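Local coordinates for N-(5'-phosphoribosyl)anthranilate isomerase (Pyrococcus furiosus, PDB 4AAJ), which catalyses the isomerisation of N-(5-phospho-beta-D-ribosyl)anthranilate to 1-(2-carboxyphenylamino)-1-deoxy-D-ribulose 5-phosphate, the third step of tryptophan synthesis from chorismate, at residues C26-L34 / K53-I64; N146-T154 / V170-G180. All blocks are in the same frame, centred on the assembly; numbering follows the deposited sequence.

Overall arrangement
The chain is a single (beta/alpha)8 barrel, and the two contacts lie on opposite sides of its centre, their own centres about 24 Å apart. Contact 1 joins two neighbouring beta-alpha loops and the helices they lead into, 31-38 and 58-67, toward the outside of the barrel. Contact 2 joins the sixth and seventh strands, 149-153 and 176-179, in the barrel wall, and includes the end of helix 165-173. No element is common to both. Chemistry follows place: contact 1 is largely polar, with arginine, lysine, glutamate, ordered water and sulfate around a small patch of isoleucines and leucines, whereas contact 2 combines regular main-chain hydrogen bonds with mostly buried aliphatic side chains.

Contact 1 of 2, residues C26-L34 / K53-I64; sequences CGIKSLEEL and KRRIPLEKAREI. With SO4 (sulfate ion), chain D; SO4 (sulfate ion), chain C.
R54 reaches across to G27 where two successive beta-alpha loops of the TIM barrel run side by side before entering helices 31-38 and 58-67. Its guanidinium takes the carbonyl side-on, with R54 NE 2.7 Å from G27 O and R54 NH2 2.8 Å from G27 O, the oxygen close to the guanidinium plane. Bends at chi2 and chi3 curl the R54 chain into this position. G27 suits its place: its positive phi (74°) favours glycine, and R54 packs closely against it.

Charge adds to the grip. R54 NH2 makes a weak salt bridge to E33 OE2 at 3.2 Å, the two flat groups turned 64° apart, while E33 OE1 accepts from K29 N. Elsewhere, R54 NH1 bonds to G209 O and E33 OE2 to K211 N, tying the pair to the hairpin of strands 206-207 and 210-211.

K29 lays its aliphatic chain over one guanidinium face of R54, CD 3.5 Å above the plane, then bends at chi3 so that K29 NZ meets K53 O at 2.8 Å. Its long, flexible chain thus serves both as an apolar cover and as a donor.

The apolar part centres on I64, whose CG2 is 3.8 Å from I28 CD1. The CD2 methyls of L31 and L34 press on the carbonyl oxygens of E63 and I64 and lie near the I64 side chain; I56 CG2 packs against K29.

Water 1 bridges I28 O and R54 O. At the start of helix 31-38, S30 OG caps E33 N, and a sulfate, probably from the crystallisation liquor, accepts from L31 N, E32 N and, across the contact, K60 NZ, 2.7 Å from sulfate O1.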
loop_
_atom_site.group_PDB
_atom_site.type_symbol
_atom_site.label_atom_id
_atom_site.label_comp_id
_atom_site.label_asym_id
_atom_site.label_seq_id
_atom_site.Cartn_x
_atom_site.Cartn_y
_atom_site.Cartn_z
ATOM N N CYS A 26 6.456 -0.352 2.734
ATOM C CA CYS A 26 6.321 0.674 1.701
ATOM C C CYS A 26 7.399 1.754 1.785
ATOM O O CYS A 26 7.984 1.977 2.843
ATOM C CB CYS A 26 4.938 1.340 1.789
ATOM S SG CYS A 26 4.521 2.192 0.252
ATOM N N GLY A 27 7.642 2.409 0.657
ATOM C CA GLY A 27 8.482 3.605 0.607
ATOM C C GLY A 27 9.963 3.348 0.757
ATOM O O GLY A 27 10.633 4.021 1.544
ATOM N N ILE A 28 10.478 2.364 0.028
ATOM C CA ILE A 28 11.940 2.165 -0.013
ATOM C C ILE A 28 12.588 3.048 -1.080
ATOM O O ILE A 28 11.964 3.391 -2.105
ATOM C CB ILE A 28 12.341 0.669 -0.170
ATOM C CG1 ILE A 28 11.853 0.108 -1.509
ATOM C CG2 ILE A 28 11.859 -0.145 1.029
ATOM C CD1 ILE A 28 12.451 -1.254 -1.852
ATOM N N LYS A 29 13.845 3.431 -0.842
ATOM C CA LYS A 29 14.524 4.391 -1.696
ATOM C C LYS A 29 15.825 3.876 -2.313
ATOM O O LYS A 29 16.428 4.561 -3.139
ATOM C CB LYS A 29 14.803 5.685 -0.932
ATOM C CG LYS A 29 13.555 6.370 -0.390
ATOM C CD LYS A 29 13.887 7.696 0.283
ATOM C CE LYS A 29 14.152 8.778 -0.751
ATOM N NZ LYS A 29 14.132 10.126 -0.121
ATOM N N SER A 30 16.240 2.672 -1.935
ATOM C CA SER A 30 17.515 2.133 -2.414
ATOM C C SER A 30 17.449 0.632 -2.612
ATOM O O SER A 30 16.640 -0.060 -1.980
ATOM C CB SER A 30 18.618 2.445 -1.400
ATOM O OG SER A 30 18.299 1.884 -0.139
ATOM N N LEU A 31 18.331 0.131 -3.471
ATOM C CA LEU A 31 18.571 -1.309 -3.579
ATOM C C LEU A 31 18.969 -1.937 -2.238
ATOM O O LEU A 31 18.628 -3.087 -1.963
ATOM C CB LEU A 31 19.608 -1.611 -4.672
ATOM C CG LEU A 31 19.198 -1.232 -6.104
ATOM C CD1 LEU A 31 20.412 -1.095 -7.022
ATOM C CD2 LEU A 31 18.208 -2.231 -6.676
ATOM N N GLU A 32 19.666 -1.173 -1.394
ATOM C CA GLU A 32 20.023 -1.635 -0.050
ATOM C C GLU A 32 18.778 -1.925 0.796
ATOM O O GLU A 32 18.674 -2.974 1.434
ATOM C CB GLU A 32 20.940 -0.611 0.645
ATOM C CG GLU A 32 21.570 -1.092 1.944
ATOM C CD GLU A 32 22.670 -2.135 1.749
ATOM O OE1 GLU A 32 22.917 -2.571 0.600
ATOM O OE2 GLU A 32 23.292 -2.523 2.763
ATOM N N GLU A 33 17.823 -0.998 0.770
ATOM C CA GLU A 33 16.559 -1.177 1.481
ATOM C C GLU A 33 15.730 -2.313 0.875
ATOM O O GLU A 33 15.036 -3.015 1.587
ATOM C CB GLU A 33 15.765 0.128 1.484
ATOM C CG GLU A 33 16.171 1.084 2.598
ATOM C CD GLU A 33 15.393 2.385 2.556
ATOM O OE1 GLU A 33 15.316 2.995 1.474
ATOM O OE2 GLU A 33 14.868 2.808 3.608
ATOM N N LEU A 34 15.832 -2.489 -0.441
ATOM C CA LEU A 34 15.179 -3.617 -1.111
ATOM C C LEU A 34 15.649 -4.948 -0.515
ATOM O O LEU A 34 14.840 -5.797 -0.170
ATOM C CB LEU A 34 15.411 -3.566 -2.628
ATOM C CG LEU A 34 14.910 -4.761 -3.461
ATOM C CD1 LEU A 34 13.386 -4.888 -3.387
ATOM C CD2 LEU A 34 15.357 -4.641 -4.904
ATOM N N LYS A 53 8.540 12.717 1.042
ATOM C CA LYS A 53 9.940 12.562 1.437
ATOM C C LYS A 53 10.532 11.254 0.927
ATOM O O LYS A 53 11.755 11.092 0.903
ATOM C CB LYS A 53 10.055 12.574 2.964
ATOM C CG LYS A 53 9.885 13.948 3.594
ATOM C CD LYS A 53 9.677 13.831 5.095
ATOM C CE LYS A 53 9.544 15.203 5.737
ATOM N NZ LYS A 53 9.124 15.089 7.159
ATOM N N ARG A 54 9.658 10.316 0.555
ATOM C CA ARG A 54 10.093 9.016 0.040
ATOM C C ARG A 54 10.245 8.975 -1.469
ATOM O O ARG A 54 10.640 7.936 -2.007
ATOM C CB ARG A 54 9.132 7.899 0.474
ATOM C CG ARG A 54 8.920 7.736 1.975
ATOM C CD ARG A 54 10.209 7.736 2.774
ATOM N NE ARG A 54 11.021 6.544 2.529
ATOM C CZ ARG A 54 12.206 6.317 3.087
ATOM N NH1 ARG A 54 12.726 7.205 3.929
ATOM N NH2 ARG A 54 12.870 5.201 2.807
ATOM N N ARG A 55 9.922 10.073 -2.161
ATOM C CA ARG A 55 9.986 10.115 -3.627
ATOM C C ARG A 55 11.381 9.775 -4.144
ATOM O O ARG A 55 12.394 10.171 -3.541
ATOM C CB ARG A 55 9.566 11.471 -4.203
ATOM C CG ARG A 55 10.563 12.595 -3.936
ATOM C CD ARG A 55 10.073 13.920 -4.495
ATOM N NE ARG A 55 9.776 13.846 -5.922
ATOM C CZ ARG A 55 8.795 14.526 -6.510
ATOM N NH1 ARG A 55 8.017 15.322 -5.778
ATOM N NH2 ARG A 55 8.589 14.409 -7.814
ATOM N N ILE A 56 11.401 9.010 -5.224
ATOM C CA ILE A 56 12.640 8.675 -5.950
ATOM C C ILE A 56 12.507 8.934 -7.456
ATOM O O ILE A 56 11.397 8.949 -8.015
ATOM C CB ILE A 56 13.111 7.225 -5.657
ATOM C CG1 ILE A 56 12.126 6.192 -6.253
ATOM C CG2 ILE A 56 13.334 7.006 -4.166
ATOM C CD1 ILE A 56 12.589 4.753 -6.106
ATOM N N PRO A 57 13.647 9.173 -8.149
ATOM C CA PRO A 57 13.645 9.346 -9.585
ATOM C C PRO A 57 13.256 8.039 -10.293
ATOM O O PRO A 57 13.382 6.965 -9.690
ATOM C CB PRO A 57 15.112 9.704 -9.912
ATOM C CG PRO A 57 15.758 10.033 -8.616
ATOM C CD PRO A 57 14.985 9.334 -7.546
ATOM N N LEU A 58 12.804 8.130 -11.538
ATOM C CA LEU A 58 12.354 6.953 -12.294
ATOM C C LEU A 58 13.476 5.923 -12.496
ATOM O O LEU A 58 13.219 4.710 -12.489
ATOM C CB LEU A 58 11.724 7.348 -13.622
ATOM C CG LEU A 58 10.426 8.176 -13.517
ATOM C CD1 LEU A 58 9.905 8.560 -14.890
ATOM C CD2 LEU A 58 9.350 7.479 -12.694
ATOM N N GLU A 59 14.716 6.392 -12.643
ATOM C CA GLU A 59 15.854 5.452 -12.768
ATOM C C GLU A 59 16.023 4.587 -11.513
ATOM O O GLU A 59 16.264 3.379 -11.619
ATOM C CB GLU A 59 17.164 6.207 -13.088
ATOM C CG GLU A 59 18.441 5.379 -12.886
ATOM C CD GLU A 59 18.503 4.122 -13.745
ATOM O OE1 GLU A 59 18.009 4.141 -14.891
ATOM O OE2 GLU A 59 19.072 3.109 -13.266
ATOM N N LYS A 60 15.880 5.183 -10.334
ATOM C CA LYS A 60 16.009 4.441 -9.089
ATOM C C LYS A 60 14.840 3.451 -8.927
ATOM O O LYS A 60 15.042 2.307 -8.512
ATOM C CB LYS A 60 16.122 5.381 -7.895
ATOM C CG LYS A 60 16.422 4.706 -6.559
ATOM C CD LYS A 60 17.636 3.778 -6.594
ATOM C CE LYS A 60 18.951 4.539 -6.528
ATOM N NZ LYS A 60 20.111 3.601 -6.448
ATOM N N ALA A 61 13.632 3.896 -9.288
ATOM C CA ALA A 61 12.462 2.998 -9.307
ATOM C C ALA A 61 12.711 1.800 -10.234
ATOM O O ALA A 61 12.483 0.657 -9.845
ATOM C CB ALA A 61 11.203 3.759 -9.731
ATOM N N ARG A 62 13.187 2.073 -11.449
ATOM C CA ARG A 62 13.536 1.044 -12.437
ATOM C C ARG A 62 14.506 0.015 -11.861
ATOM O O ARG A 62 14.293 -1.206 -12.020
ATOM C CB ARG A 62 14.172 1.720 -13.645
ATOM C CG ARG A 62 13.903 1.095 -14.998
ATOM C CD ARG A 62 13.765 2.190 -16.058
ATOM N NE ARG A 62 14.823 3.211 -16.019
ATOM C CZ ARG A 62 14.674 4.489 -16.384
ATOM N NH1 ARG A 62 13.502 4.950 -16.809
ATOM N NH2 ARG A 62 15.706 5.324 -16.313
ATOM N N GLU A 63 15.558 0.498 -11.200
ATOM C CA GLU A 63 16.554 -0.379 -10.555
ATOM C C GLU A 63 15.962 -1.274 -9.476
ATOM O O GLU A 63 16.314 -2.452 -9.367
ATOM C CB GLU A 63 17.654 0.442 -9.912
ATOM C CG GLU A 63 18.539 1.160 -10.902
ATOM C CD GLU A 63 19.541 2.079 -10.235
ATOM O OE1 GLU A 63 19.742 1.988 -9.002
ATOM O OE2 GLU A 63 20.140 2.891 -10.962
ATOM N N ILE A 64 15.078 -0.709 -8.661
ATOM C CA ILE A 64 14.485 -1.470 -7.559
ATOM C C ILE A 64 13.556 -2.536 -8.138
ATOM O O ILE A 64 13.617 -3.705 -7.710
ATOM C CB ILE A 64 13.774 -0.551 -6.546
ATOM C CG1 ILE A 64 14.818 0.131 -5.647
ATOM C CG2 ILE A 64 12.822 -1.330 -5.651
ATOM C CD1 ILE A 64 14.352 1.441 -5.041
HETATM S S SO4 D . 21.702 1.685 -3.454
HETATM O O1 SO4 D . 20.654 1.782 -4.500
HETATM O O2 SO4 D . 22.908 1.084 -4.063
HETATM O O3 SO4 D . 21.288 0.837 -2.321
HETATM O O4 SO4 D . 21.996 3.051 -2.960
HETATM S S SO4 C . 6.139 11.422 3.445
HETATM O O1 SO4 C . 5.058 10.996 2.526
HETATM O O2 SO4 C . 7.219 10.408 3.426
HETATM O O3 SO4 C . 5.608 11.541 4.822
HETATM O O4 SO4 C . 6.667 12.736 3.003
HETATM O O HOH W 1 9.937 5.232 -1.991
HETATM O O HOH W 2 13.316 11.926 -1.604
#

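Contact 2 of 2, residues N146-T154 / V170-G180; sequences NADMVLLDT and VARKIPVIVAG
V150 to T154 runs parallel to V176 to G180, the axes of strands 149-153 and 176-179 approaching to 4.6 Å and crossing at -23°, as the sixth and seventh strands of the TIM barrel. The main chains alternate as donor and acceptor: I177 N bonds to V150 O, L152 N to I177 O and A179 N to L152 O. T154 N lies 2.7 Å from A179 O, to which T154 OG1 adds a weak bond.

On the face carrying L151, D153, I177 and A179, L151 CD1 packs between I177 CG2 and A179 CB, 3.8 Å from each. With CG set opposite the backbone N (chi1 171°), the branch leans across to the neighbouring strand and touches the small A179 methyl. D200 of strand 198-201 lies against this group.

The other face looks toward the helices. V150 and V176 stand side by side, their CG1 methyls 3.8 Å apart; the I174 and V150 side chains cross at about a right angle, CD1 of I174 touching CG2 of V150. L152 CD1 reaches V170 CB at 4.0 Å, the long leucine spanning the gap to helix 165-173, while L138 and I142 of helix 131-144 cover L152 and V150. Beta-branched residues suit these extended strands.

M149 bends at chi2 and chi3, its CG 3.7 Å from I177 CG1 and its flexible thioether following P175.

G180, whose backbone angles call for glycine, lies beside T154 and near a sulfate, probably from the crystallisation liquor, which may mark the substrate phosphate pocket. Strand 149-153 bonds on one edge to 176-179 and on the other to 117-123, so its helix-side V150 and L152 can pack apolarly with V176, whereas the barrel-interior face mixes aliphatic with acidic groups.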
loop_
_atom_site.group_PDB
_atom_site.type_symbol
_atom_site.label_atom_id
_atom_site.label_comp_id
_atom_site.label_asym_id
_atom_site.label_seq_id
_atom_site.Cartn_x
_atom_site.Cartn_y
_atom_site.Cartn_z
ATOM N N ASN A 146 -12.522 -0.556 -10.105
ATOM C CA ASN A 146 -12.307 -1.980 -10.344
ATOM C C ASN A 146 -10.894 -2.382 -9.909
ATOM O O ASN A 146 -10.142 -3.007 -10.665
ATOM C CB ASN A 146 -12.567 -2.309 -11.823
ATOM C CG ASN A 146 -12.384 -3.780 -12.145
ATOM O OD1 ASN A 146 -12.871 -4.650 -11.424
ATOM N ND2 ASN A 146 -11.670 -4.064 -13.233
ATOM N N ALA A 147 -10.541 -2.016 -8.677
ATOM C CA ALA A 147 -9.191 -2.253 -8.164
ATOM C C ALA A 147 -9.004 -3.707 -7.763
ATOM O O ALA A 147 -9.934 -4.344 -7.265
ATOM C CB ALA A 147 -8.886 -1.321 -6.998
ATOM N N ASP A 148 -7.801 -4.231 -7.997
ATOM C CA ASP A 148 -7.433 -5.591 -7.601
ATOM C C ASP A 148 -7.256 -5.763 -6.094
ATOM O O ASP A 148 -7.385 -6.870 -5.572
ATOM C CB ASP A 148 -6.155 -6.016 -8.317
ATOM C CG ASP A 148 -6.322 -6.042 -9.824
ATOM O OD1 ASP A 148 -7.103 -6.894 -10.310
ATOM O OD2 ASP A 148 -5.714 -5.195 -10.520
ATOM N N MET A 149 -6.916 -4.680 -5.403
ATOM C CA MET A 149 -6.778 -4.711 -3.943
ATOM C C MET A 149 -7.119 -3.342 -3.397
ATOM O O MET A 149 -6.874 -2.329 -4.051
ATOM C CB MET A 149 -5.358 -5.131 -3.526
ATOM C CG MET A 149 -5.116 -5.256 -2.013
ATOM S SD MET A 149 -6.298 -6.304 -1.113
ATOM C CE MET A 149 -5.911 -7.898 -1.841
ATOM N N VAL A 150 -7.707 -3.319 -2.207
ATOM C CA VAL A 150 -8.043 -2.073 -1.539
ATOM C C VAL A 150 -7.042 -1.816 -0.416
ATOM O O VAL A 150 -6.760 -2.688 0.412
ATOM C CB VAL A 150 -9.491 -2.111 -0.969
ATOM C CG1 VAL A 150 -9.704 -1.026 0.068
ATOM C CG2 VAL A 150 -10.514 -1.977 -2.079
ATOM N N LEU A 151 -6.513 -0.606 -0.376
ATOM C CA LEU A 151 -5.679 -0.190 0.729
ATOM C C LEU A 151 -6.473 0.857 1.496
ATOM O O LEU A 151 -7.044 1.758 0.883
ATOM C CB LEU A 151 -4.349 0.387 0.223
ATOM C CG LEU A 151 -3.422 1.071 1.236
ATOM C CD1 LEU A 151 -2.808 0.098 2.224
ATOM C CD2 LEU A 151 -2.319 1.828 0.491
ATOM N N LEU A 152 -6.559 0.698 2.813
ATOM C CA LEU A 152 -7.267 1.661 3.666
ATOM C C LEU A 152 -6.259 2.446 4.483
ATOM O O LEU A 152 -5.487 1.859 5.240
ATOM C CB LEU A 152 -8.263 0.952 4.596
ATOM C CG LEU A 152 -9.410 0.144 3.975
ATOM C CD1 LEU A 152 -10.311 -0.394 5.090
ATOM C CD2 LEU A 152 -10.206 0.957 2.973
ATOM N N ASP A 153 -6.266 3.770 4.312
ATOM C CA ASP A 153 -5.361 4.671 5.037
ATOM C C ASP A 153 -6.019 5.185 6.295
ATOM O O ASP A 153 -7.041 5.863 6.214
ATOM C CB ASP A 153 -5.011 5.904 4.200
ATOM C CG ASP A 153 -4.303 5.572 2.920
ATOM O OD1 ASP A 153 -3.414 4.695 2.929
ATOM O OD2 ASP A 153 -4.630 6.216 1.900
ATOM N N THR A 154 -5.417 4.885 7.444
ATOM C CA THR A 154 -5.866 5.404 8.736
ATOM C C THR A 154 -5.457 6.870 8.909
ATOM O O THR A 154 -4.294 7.231 8.714
ATOM C CB THR A 154 -5.317 4.551 9.904
ATOM O OG1 THR A 154 -5.924 3.255 9.872
ATOM C CG2 THR A 154 -5.601 5.212 11.262
ATOM N N VAL A 170 -15.267 -2.817 6.846
ATOM C CA VAL A 170 -14.902 -2.906 5.434
ATOM C C VAL A 170 -14.130 -4.209 5.217
ATOM O O VAL A 170 -14.400 -4.935 4.262
ATOM C CB VAL A 170 -14.081 -1.686 4.939
ATOM C CG1 VAL A 170 -13.788 -1.805 3.448
ATOM C CG2 VAL A 170 -14.819 -0.382 5.205
ATOM N N ALA A 171 -13.204 -4.505 6.124
ATOM C CA ALA A 171 -12.355 -5.700 6.023
ATOM C C ALA A 171 -13.169 -7.004 6.054
ATOM O O ALA A 171 -12.782 -7.999 5.441
ATOM C CB ALA A 171 -11.288 -5.695 7.104
ATOM N N ARG A 172 -14.297 -6.975 6.762
ATOM C CA ARG A 172 -15.215 -8.116 6.818
ATOM C C ARG A 172 -15.906 -8.389 5.484
ATOM O O ARG A 172 -16.176 -9.547 5.144
ATOM C CB ARG A 172 -16.246 -7.931 7.932
ATOM C CG ARG A 172 -15.716 -8.267 9.319
ATOM C CD ARG A 172 -16.821 -8.180 10.359
ATOM N NE ARG A 172 -17.789 -9.270 10.219
ATOM C CZ ARG A 172 -19.049 -9.220 10.641
ATOM N NH1 ARG A 172 -19.519 -8.126 11.234
ATOM N NH2 ARG A 172 -19.848 -10.266 10.463
ATOM N N LYS A 173 -16.170 -7.330 4.725
ATOM C CA LYS A 173 -16.856 -7.440 3.439
ATOM C C LYS A 173 -15.911 -7.734 2.273
ATOM O O LYS A 173 -16.269 -8.474 1.357
ATOM C CB LYS A 173 -17.667 -6.172 3.146
ATOM C CG LYS A 173 -18.956 -6.035 3.949
ATOM C CD LYS A 173 -20.166 -6.491 3.146
ATOM C CE LYS A 173 -21.452 -6.334 3.945
ATOM N NZ LYS A 173 -22.622 -6.932 3.236
ATOM N N ILE A 174 -14.714 -7.142 2.294
ATOM C CA ILE A 174 -13.786 -7.245 1.158
ATOM C C ILE A 174 -12.332 -7.407 1.632
ATOM O O ILE A 174 -12.001 -6.975 2.731
ATOM C CB ILE A 174 -13.901 -6.024 0.211
ATOM C CG1 ILE A 174 -13.596 -4.730 0.959
ATOM C CG2 ILE A 174 -15.287 -5.944 -0.421
ATOM C CD1 ILE A 174 -13.245 -3.574 0.060
ATOM N N PRO A 175 -11.460 -8.033 0.807
ATOM C CA PRO A 175 -10.052 -8.078 1.206
ATOM C C PRO A 175 -9.494 -6.664 1.237
ATOM O O PRO A 175 -9.702 -5.919 0.298
ATOM C CB PRO A 175 -9.378 -8.851 0.060
ATOM C CG PRO A 175 -10.491 -9.573 -0.629
ATOM C CD PRO A 175 -11.662 -8.641 -0.522
ATOM N N VAL A 176 -8.841 -6.299 2.332
ATOM C CA VAL A 176 -8.172 -4.994 2.428
ATOM C C VAL A 176 -6.782 -5.106 3.031
ATOM O O VAL A 176 -6.502 -6.000 3.832
ATOM C CB VAL A 176 -8.965 -3.944 3.258
ATOM C CG1 VAL A 176 -10.369 -3.732 2.713
ATOM C CG2 VAL A 176 -9.012 -4.321 4.724
ATOM N N ILE A 177 -5.917 -4.168 2.650
ATOM C CA ILE A 177 -4.649 -3.952 3.333
ATOM C C ILE A 177 -4.849 -2.687 4.141
ATOM O O ILE A 177 -5.365 -1.712 3.617
ATOM C CB ILE A 177 -3.497 -3.728 2.308
ATOM C CG1 ILE A 177 -3.449 -4.866 1.283
ATOM C CG2 ILE A 177 -2.161 -3.523 3.001
ATOM C CD1 ILE A 177 -3.167 -6.229 1.856
ATOM N N VAL A 178 -4.492 -2.712 5.420
ATOM C CA VAL A 178 -4.693 -1.537 6.263
ATOM C C VAL A 178 -3.338 -0.848 6.526
ATOM O O VAL A 178 -2.317 -1.508 6.671
ATOM C CB VAL A 178 -5.475 -1.915 7.543
ATOM C CG1 VAL A 178 -4.634 -2.799 8.465
ATOM C CG2 VAL A 178 -5.995 -0.676 8.265
ATOM N N ALA A 179 -3.323 0.478 6.522
ATOM C CA ALA A 179 -2.079 1.218 6.744
ATOM C C ALA A 179 -2.339 2.482 7.539
ATOM O O ALA A 179 -3.458 3.002 7.545
ATOM C CB ALA A 179 -1.420 1.568 5.421
ATOM N N GLY A 180 -1.290 2.981 8.185
ATOM C CA GLY A 180 -1.352 4.259 8.871
ATOM C C GLY A 180 -0.904 4.106 10.304
ATOM O O GLY A 180 -1.635 3.566 11.147
#